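Local coordinates for protein aldo-keto reductase AKR2E4 (Bombyx mori, PDB 3WCZ) that reduces 3-dehydroecdysone with NADPH as an NADP-dependent aldo-keto reductase and may help regulate molting in the silkworm, at residues 88-99 / 138-149. Residues are numbered along the deposited sequence; the frame is centred on the assembly and turned at random.
Sequences LWNDKHARDQVV and ETWQGMQDARQL
The hydroxyl of T139 donates to the backbone oxygen of H93, with OG1 2.8 Å from O. The C=O...OG1 angle of 123°, in the carbonyl plane, places the donor on a lone pair. With OG1 turned beside the backbone N of T139, CG2 takes the position opposite that N; OG1 thus meets the carbonyl and the CB side of the imidazole, while CG2 lies over one face of the H93 ring, offset toward the rim, in a CH-pi contact. The same CG2 is pressed against L88 CD2 at 3.4 Å, tighter than usual for two carbons.

The residue before it, E138, reaches out on an extended chain, and its OE2 accepts the backbone N-H of R95 (N to OE2 2.9 Å, 166°) through the anti lone pair. This holds the chain where it passes from strand 83-88 towards helix 95-109; an alanine in place of E138 would probably leave that N-H without its carboxylate mate and uncover the R95 CB that the glutamate CG packs against. In one of its two conformers, R95 sits among E138, Q141, G142 and D145.

G142 allows close approach: its CA lies 4.6 Å from R95 CA, and a CB there would clash with V98 CG2 and R95 O. V98 CG1 rests 3.5 Å from G142 C and 3.6 Å from M143 SD. V99 CG2 continues the seam to A146 and L149. The axes of the pieces 95-99 and 138-148 come within 7.5 Å at a crossing angle of -36°, two neighbouring outer helices of the TIM barrel, with L88 and M143 both reaching Y117 of strand 114-119 beneath them and W140 turned to strand 152-158.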
ATOM      1  N   LEU A  88      -5.902   8.082  -6.228  1.00  7.33           N
ATOM      2  CA  LEU A  88      -6.961   9.048  -6.536  1.00  7.63           C
ATOM      3  C   LEU A  88      -7.812   9.238  -5.299  1.00  8.49           C
ATOM      4  O   LEU A  88      -8.364   8.271  -4.768  1.00  7.61           O
ATOM      5  CB  LEU A  88      -7.835   8.421  -7.625  1.00  7.82           C
ATOM      6  CG  LEU A  88      -9.048   9.245  -8.062  1.00  7.82           C
ATOM      7  CD1 LEU A  88      -8.645  10.399  -8.998  1.00  9.39           C
ATOM      8  CD2 LEU A  88     -10.088   8.314  -8.693  1.00  9.37           C
ATOM      9  N   TRP A  89      -7.950  10.484  -4.838  1.00  8.25           N
ATOM     10  CA  TRP A  89      -8.719  10.742  -3.639  1.00  8.59           C
ATOM     11  C   TRP A  89     -10.239  10.749  -3.887  1.00  8.14           C
ATOM     12  O   TRP A  89     -10.702  10.809  -5.038  1.00  8.22           O
ATOM     13  CB  TRP A  89      -8.218  12.010  -2.902  1.00  9.41           C
ATOM     14  CG  TRP A  89      -8.865  12.168  -1.550  1.00  8.81           C
ATOM     15  CD1 TRP A  89      -9.637  13.231  -1.119  1.00 10.86           C
ATOM     16  CD2 TRP A  89      -8.862  11.219  -0.486  1.00 10.11           C
ATOM     17  NE1 TRP A  89     -10.103  12.972   0.139  1.00 13.23           N
ATOM     18  CE2 TRP A  89      -9.644  11.751   0.555  1.00 12.67           C
ATOM     19  CE3 TRP A  89      -8.278   9.961  -0.311  1.00 10.69           C
ATOM     20  CZ2 TRP A  89      -9.849  11.070   1.755  1.00 12.81           C
ATOM     21  CZ3 TRP A  89      -8.490   9.283   0.861  1.00 11.85           C
ATOM     22  CH2 TRP A  89      -9.262   9.839   1.884  1.00 13.36           C
ATOM     23  N   ASN A  90     -10.993  10.667  -2.795  1.00  9.21           N
ATOM     24  CA  ASN A  90     -12.425  10.421  -2.807  1.00  9.00           C
ATOM     25  C   ASN A  90     -13.257  11.535  -3.447  1.00  8.84           C
ATOM     26  O   ASN A  90     -14.404  11.290  -3.818  1.00  9.62           O
ATOM     27  CB  ASN A  90     -12.934  10.231  -1.387  1.00  9.93           C
ATOM     28  CG  ASN A  90     -12.301   9.057  -0.675  1.00  9.71           C
ATOM     29  OD1 ASN A  90     -11.618   8.206  -1.258  1.00 10.16           O
ATOM     30  ND2 ASN A  90     -12.506   9.027   0.649  1.00 12.45           N
ATOM     31  N   ASP A  91     -12.704  12.737  -3.548  1.00  8.84           N
ATOM     32  CA  ASP A  91     -13.432  13.869  -4.149  1.00 10.13           C
ATOM     33  C   ASP A  91     -13.186  14.013  -5.645  1.00 10.48           C
ATOM     34  O   ASP A  91     -13.585  14.999  -6.259  1.00 11.36           O
ATOM     35  CB  ASP A  91     -13.132  15.191  -3.425  1.00 12.13           C
ATOM     36  CG  ASP A  91     -11.683  15.626  -3.525  1.00 14.96           C
ATOM     37  OD1 ASP A  91     -10.793  14.819  -3.844  1.00 13.78           O
ATOM     38  OD2 ASP A  91     -11.422  16.824  -3.236  1.00 24.48           O
ATOM     39  N   LYS A  92     -12.543  13.019  -6.245  1.00  9.34           N
ATOM     40  CA  LYS A  92     -12.216  13.043  -7.660  1.00  8.83           C
ATOM     41  C   LYS A  92     -12.761  11.818  -8.387  1.00  7.53           C
ATOM     42  O   LYS A  92     -12.119  11.286  -9.312  1.00  8.87           O
ATOM     43  CB  LYS A  92     -10.700  13.134  -7.900  1.00  9.97           C
ATOM     44  CG  LYS A  92     -10.016  14.356  -7.261  1.00 11.48           C
ATOM     45  CD  LYS A  92     -10.512  15.685  -7.786  1.00 16.45           C
ATOM     46  CE  LYS A  92      -9.765  16.824  -7.096  1.00 19.53           C
ATOM     47  NZ  LYS A  92     -10.148  18.126  -7.615  1.00 31.67           N
ATOM     48  N   HIS A  93     -13.957  11.377  -8.007  1.00  8.74           N
ATOM     49  CA  HIS A  93     -14.495  10.136  -8.540  1.00  8.81           C
ATOM     50  C   HIS A  93     -15.289  10.248  -9.840  1.00  8.02           C
ATOM     51  O   HIS A  93     -15.576   9.233 -10.475  1.00  9.67           O
ATOM     52  CB  HIS A  93     -15.302   9.401  -7.473  1.00  8.06           C
ATOM     53  CG  HIS A  93     -14.459   8.579  -6.549  1.00  8.66           C
ATOM     54  ND1 HIS A  93     -14.912   7.400  -6.012  1.00  7.82           N
ATOM     55  CD2 HIS A  93     -13.189   8.733  -6.104  1.00  8.14           C
ATOM     56  CE1 HIS A  93     -13.965   6.869  -5.249  1.00  7.97           C
ATOM     57  NE2 HIS A  93     -12.915   7.671  -5.274  1.00  7.84           N
ATOM     58  N   ALA A  94     -15.711  11.447 -10.238  1.00  9.13           N
ATOM     59  CA  ALA A  94     -16.412  11.522 -11.519  1.00  9.90           C
ATOM     60  C   ALA A  94     -15.460  11.122 -12.630  1.00 10.00           C
ATOM     61  O   ALA A  94     -14.272  11.400 -12.558  1.00  9.64           O
ATOM     62  CB  ALA A  94     -16.965  12.917 -11.737  1.00 11.45           C
ATOM     63  N   ARG A  95     -15.979  10.510 -13.686  1.00 11.03           N
ATOM     64  CA  ARG A  95     -15.111  10.001 -14.738  0.55 11.44           C
ATOM     65  C   ARG A  95     -14.095  11.046 -15.205  1.00  9.57           C
ATOM     66  O   ARG A  95     -12.906  10.771 -15.309  1.00 10.53           O
ATOM     67  CB  ARG A  95     -15.940   9.463 -15.920  0.55 11.87           C
ATOM     68  CG  ARG A  95     -15.105   9.015 -17.128  0.55 15.97           C
ATOM     69  CD  ARG A  95     -15.005  10.073 -18.223  0.55 13.05           C
ATOM     70  NE  ARG A  95     -16.317  10.605 -18.605  0.55 18.84           N
ATOM     71  CZ  ARG A  95     -17.141  10.027 -19.472  0.55 26.15           C
ATOM     72  NH1 ARG A  95     -16.804   8.889 -20.074  0.55 18.66           N
ATOM     73  NH2 ARG A  95     -18.310  10.594 -19.737  0.55 15.66           N
ATOM     74  N   ASP A  96     -14.587  12.240 -15.502  1.00  9.58           N
ATOM     75  CA  ASP A  96     -13.773  13.309 -16.082  1.00  8.69           C
ATOM     76  C   ASP A  96     -12.762  13.913 -15.135  1.00  8.93           C
ATOM     77  O   ASP A  96     -11.910  14.659 -15.573  1.00 10.26           O
ATOM     78  CB  ASP A  96     -14.685  14.414 -16.602  1.00 10.11           C
ATOM     79  CG  ASP A  96     -15.657  13.914 -17.640  1.00 12.15           C
ATOM     80  OD1 ASP A  96     -16.506  13.083 -17.278  1.00 13.13           O
ATOM     81  OD2 ASP A  96     -15.566  14.387 -18.800  1.00 15.87           O
ATOM     82  N   GLN A  97     -12.838  13.574 -13.851  1.00  8.72           N
ATOM     83  CA  GLN A  97     -11.889  14.097 -12.863  1.00  8.95           C
ATOM     84  C   GLN A  97     -10.643  13.231 -12.732  1.00  8.97           C
ATOM     85  O   GLN A  97      -9.637  13.687 -12.198  1.00  9.17           O
ATOM     86  CB  GLN A  97     -12.550  14.188 -11.491  1.00  9.40           C
ATOM     87  CG  GLN A  97     -13.638  15.205 -11.421  1.00  8.97           C
ATOM     88  CD  GLN A  97     -14.244  15.189 -10.026  1.00 12.00           C
ATOM     89  OE1 GLN A  97     -14.923  14.224  -9.629  1.00 11.53           O
ATOM     90  NE2 GLN A  97     -13.977  16.246  -9.251  1.00 14.97           N
ATOM     91  N   VAL A  98     -10.704  11.994 -13.197  1.00  7.77           N
ATOM     92  CA  VAL A  98      -9.645  11.028 -12.907  1.00  7.27           C
ATOM     93  C   VAL A  98      -8.338  11.417 -13.596  1.00  8.10           C
ATOM     94  O   VAL A  98      -7.275  11.497 -12.937  1.00  8.81           O
ATOM     95  CB  VAL A  98     -10.096   9.587 -13.255  1.00  8.40           C
ATOM     96  CG1 VAL A  98      -8.976   8.569 -13.030  1.00  8.78           C
ATOM     97  CG2 VAL A  98     -11.332   9.202 -12.445  1.00  9.61           C
ATOM     98  N   VAL A  99      -8.362  11.655 -14.896  1.00  8.64           N
ATOM     99  CA  VAL A  99      -7.146  12.002 -15.602  1.00  7.89           C
ATOM    100  C   VAL A  99      -6.533  13.304 -15.057  1.00  9.70           C
ATOM    101  O   VAL A  99      -5.330  13.336 -14.795  1.00 10.42           O
ATOM    102  CB  VAL A  99      -7.346  11.977 -17.154  1.00 10.86           C
ATOM    103  CG1 VAL A  99      -6.174  12.614 -17.884  1.00 11.93           C
ATOM    104  CG2 VAL A  99      -7.531  10.534 -17.627  1.00 12.32           C
ATOM    105  N   GLU A 138     -17.961   4.085 -12.595  1.00 10.83           N
ATOM    106  CA  GLU A 138     -17.678   5.268 -13.381  1.00 11.28           C
ATOM    107  C   GLU A 138     -16.236   5.740 -13.182  1.00 10.76           C
ATOM    108  O   GLU A 138     -15.525   6.083 -14.126  1.00 11.72           O
ATOM    109  CB  GLU A 138     -18.649   6.387 -13.048  1.00 12.79           C
ATOM    110  CG  GLU A 138     -18.259   7.632 -13.760  1.00 15.18           C
ATOM    111  CD  GLU A 138     -19.232   8.771 -13.605  1.00 15.43           C
ATOM    112  OE1 GLU A 138     -20.455   8.482 -13.596  1.00 20.96           O
ATOM    113  OE2 GLU A 138     -18.784   9.941 -13.527  1.00 16.07           O
ATOM    114  N   THR A 139     -15.802   5.749 -11.927  1.00 10.00           N
ATOM    115  CA  THR A 139     -14.450   6.158 -11.612  1.00  9.33           C
ATOM    116  C   THR A 139     -13.476   5.235 -12.355  1.00  8.75           C
ATOM    117  O   THR A 139     -12.449   5.664 -12.886  1.00  9.01           O
ATOM    118  CB  THR A 139     -14.240   6.053 -10.093  1.00  9.66           C
ATOM    119  OG1 THR A 139     -15.336   6.685  -9.419  1.00  8.83           O
ATOM    120  CG2 THR A 139     -12.929   6.681  -9.655  1.00  9.90           C
ATOM    121  N   TRP A 140     -13.813   3.945 -12.377  1.00 10.58           N
ATOM    122  CA  TRP A 140     -12.955   2.947 -13.014  1.00 10.69           C
ATOM    123  C   TRP A 140     -12.850   3.216 -14.509  1.00 12.33           C
ATOM    124  O   TRP A 140     -11.786   2.963 -15.106  1.00 11.79           O
ATOM    125  CB  TRP A 140     -13.466   1.533 -12.723  1.00 11.51           C
ATOM    126  CG  TRP A 140     -12.515   0.465 -13.155  1.00 11.07           C
ATOM    127  CD1 TRP A 140     -12.693  -0.419 -14.174  1.00 13.36           C
ATOM    128  CD2 TRP A 140     -11.227   0.198 -12.612  1.00 10.11           C
ATOM    129  NE1 TRP A 140     -11.589  -1.228 -14.293  1.00 13.03           N
ATOM    130  CE2 TRP A 140     -10.684  -0.881 -13.324  1.00 10.77           C
ATOM    131  CE3 TRP A 140     -10.472   0.776 -11.581  1.00 11.17           C
ATOM    132  CZ2 TRP A 140      -9.420  -1.398 -13.046  1.00  9.66           C
ATOM    133  CZ3 TRP A 140      -9.228   0.268 -11.319  1.00  9.68           C
ATOM    134  CH2 TRP A 140      -8.715  -0.800 -12.038  1.00  8.80           C
ATOM    135  N   GLN A 141     -13.899   3.727 -15.138  1.00 12.41           N
ATOM    136  CA  GLN A 141     -13.749   4.086 -16.517  0.54 11.48           C
ATOM    137  C   GLN A 141     -12.734   5.214 -16.716  1.00 10.37           C
ATOM    138  O   GLN A 141     -11.948   5.181 -17.660  1.00 10.78           O
ATOM    139  CB  GLN A 141     -15.072   4.461 -17.094  0.54 14.69           C
ATOM    140  CG  GLN A 141     -14.890   4.725 -18.494  0.54 18.27           C
ATOM    141  CD  GLN A 141     -16.159   4.968 -19.142  0.54 11.31           C
ATOM    142  OE1 GLN A 141     -17.226   4.684 -18.585  0.54 11.90           O
ATOM    143  NE2 GLN A 141     -16.082   5.492 -20.346  0.54 11.47           N
ATOM    144  N   GLY A 142     -12.681   6.170 -15.788  1.00  9.01           N
ATOM    145  CA  GLY A 142     -11.650   7.187 -15.822  1.00  8.62           C
ATOM    146  C   GLY A 142     -10.266   6.560 -15.640  1.00  8.56           C
ATOM    147  O   GLY A 142      -9.302   7.023 -16.231  1.00  8.72           O
ATOM    148  N   MET A 143     -10.167   5.547 -14.773  1.00  8.09           N
ATOM    149  CA  MET A 143      -8.916   4.821 -14.575  1.00  8.14           C
ATOM    150  C   MET A 143      -8.490   4.129 -15.870  1.00  8.58           C
ATOM    151  O   MET A 143      -7.305   4.174 -16.229  1.00  9.04           O
ATOM    152  CB  MET A 143      -9.024   3.794 -13.441  1.00  8.94           C
ATOM    153  CG  MET A 143      -9.369   4.407 -12.083  1.00  8.42           C
ATOM    154  SD  MET A 143      -8.114   5.498 -11.347  1.00  8.39           S
ATOM    155  CE  MET A 143      -6.962   4.251 -10.756  1.00  8.32           C
ATOM    156  N   GLN A 144      -9.442   3.487 -16.558  1.00  8.59           N
ATOM    157  CA  GLN A 144      -9.170   2.828 -17.837  1.00  8.60           C
ATOM    158  C   GLN A 144      -8.670   3.845 -18.843  1.00  9.36           C
ATOM    159  O   GLN A 144      -7.739   3.571 -19.585  1.00 10.15           O
ATOM    160  CB  GLN A 144     -10.421   2.074 -18.330  1.00 10.00           C
ATOM    161  CG  GLN A 144     -10.726   0.849 -17.486  1.00 10.10           C
ATOM    162  CD  GLN A 144     -12.026   0.160 -17.782  1.00 13.79           C
ATOM    163  OE1 GLN A 144     -12.136  -1.072 -17.566  1.00 14.38           O
ATOM    164  NE2 GLN A 144     -12.995   0.886 -18.325  1.00 11.39           N
ATOM    165  N   ASP A 145      -9.250   5.037 -18.834  1.00  9.80           N
ATOM    166  CA  ASP A 145      -8.791   6.115 -19.711  1.00  9.67           C
ATOM    167  C   ASP A 145      -7.341   6.540 -19.402  1.00  9.73           C
ATOM    168  O   ASP A 145      -6.536   6.730 -20.314  1.00 10.94           O
ATOM    169  CB  ASP A 145      -9.697   7.346 -19.587  1.00 10.23           C
ATOM    170  CG  ASP A 145     -11.125   7.121 -20.087  1.00 12.72           C
ATOM    171  OD1 ASP A 145     -11.384   6.163 -20.828  1.00 13.07           O
ATOM    172  OD2 ASP A 145     -11.978   7.950 -19.685  1.00 15.61           O
ATOM    173  N   ALA A 146      -7.013   6.702 -18.119  1.00  9.64           N
ATOM    174  CA  ALA A 146      -5.650   7.079 -17.743  1.00 10.03           C
ATOM    175  C   ALA A 146      -4.641   6.043 -18.218  1.00  9.28           C
ATOM    176  O   ALA A 146      -3.551   6.414 -18.647  1.00 11.13           O
ATOM    177  CB  ALA A 146      -5.533   7.249 -16.262  1.00 11.18           C
ATOM    178  N   ARG A 147      -5.004   4.763 -18.145  1.00  9.64           N
ATOM    179  CA  ARG A 147      -4.133   3.699 -18.636  1.00 11.38           C
ATOM    180  C   ARG A 147      -3.990   3.789 -20.166  1.00 11.30           C
ATOM    181  O   ARG A 147      -2.876   3.695 -20.694  1.00 11.85           O
ATOM    182  CB  ARG A 147      -4.708   2.351 -18.231  1.00 12.86           C
ATOM    183  CG  ARG A 147      -3.861   1.139 -18.597  1.00 18.54           C
ATOM    184  CD  ARG A 147      -4.804  -0.088 -18.518  1.00 25.68           C
ATOM    185  NE  ARG A 147      -4.504  -1.192 -19.438  1.00 25.12           N
ATOM    186  CZ  ARG A 147      -3.455  -1.984 -19.257  1.00 30.80           C
ATOM    187  NH1 ARG A 147      -2.617  -1.740 -18.248  1.00 39.97           N
ATOM    188  NH2 ARG A 147      -3.224  -2.993 -20.082  1.00 36.29           N
ATOM    189  N   GLN A 148      -5.097   3.999 -20.877  1.00 10.53           N
ATOM    190  CA  GLN A 148      -5.024   4.009 -22.341  1.00  9.92           C
ATOM    191  C   GLN A 148      -4.226   5.189 -22.830  1.00 11.83           C
ATOM    192  O   GLN A 148      -3.558   5.092 -23.864  1.00 13.26           O
ATOM    193  CB  GLN A 148      -6.409   4.000 -22.977  1.00 12.97           C
ATOM    194  CG  GLN A 148      -7.211   2.741 -22.768  1.00 22.75           C
ATOM    195  CD  GLN A 148      -6.587   1.451 -23.352  1.00 17.79           C
ATOM    196  OE1 GLN A 148      -5.562   1.448 -24.065  1.00 21.58           O
ATOM    197  NE2 GLN A 148      -7.169   0.332 -22.957  1.00 33.71           N
ATOM    198  N   LEU A 149      -4.289   6.313 -22.116  1.00 10.40           N
ATOM    199  CA  LEU A 149      -3.458   7.462 -22.420  1.00 10.68           C
ATOM    200  C   LEU A 149      -1.977   7.317 -22.100  1.00 13.37           C
ATOM    201  O   LEU A 149      -1.178   8.184 -22.472  1.00 16.76           O
ATOM    202  CB  LEU A 149      -3.987   8.679 -21.690  1.00 14.14           C
ATOM    203  CG  LEU A 149      -5.371   9.155 -22.088  1.00 14.72           C
ATOM    204  CD1 LEU A 149      -5.808  10.250 -21.095  1.00 20.76           C
ATOM    205  CD2 LEU A 149      -5.449   9.663 -23.525  1.00 20.44           C
TER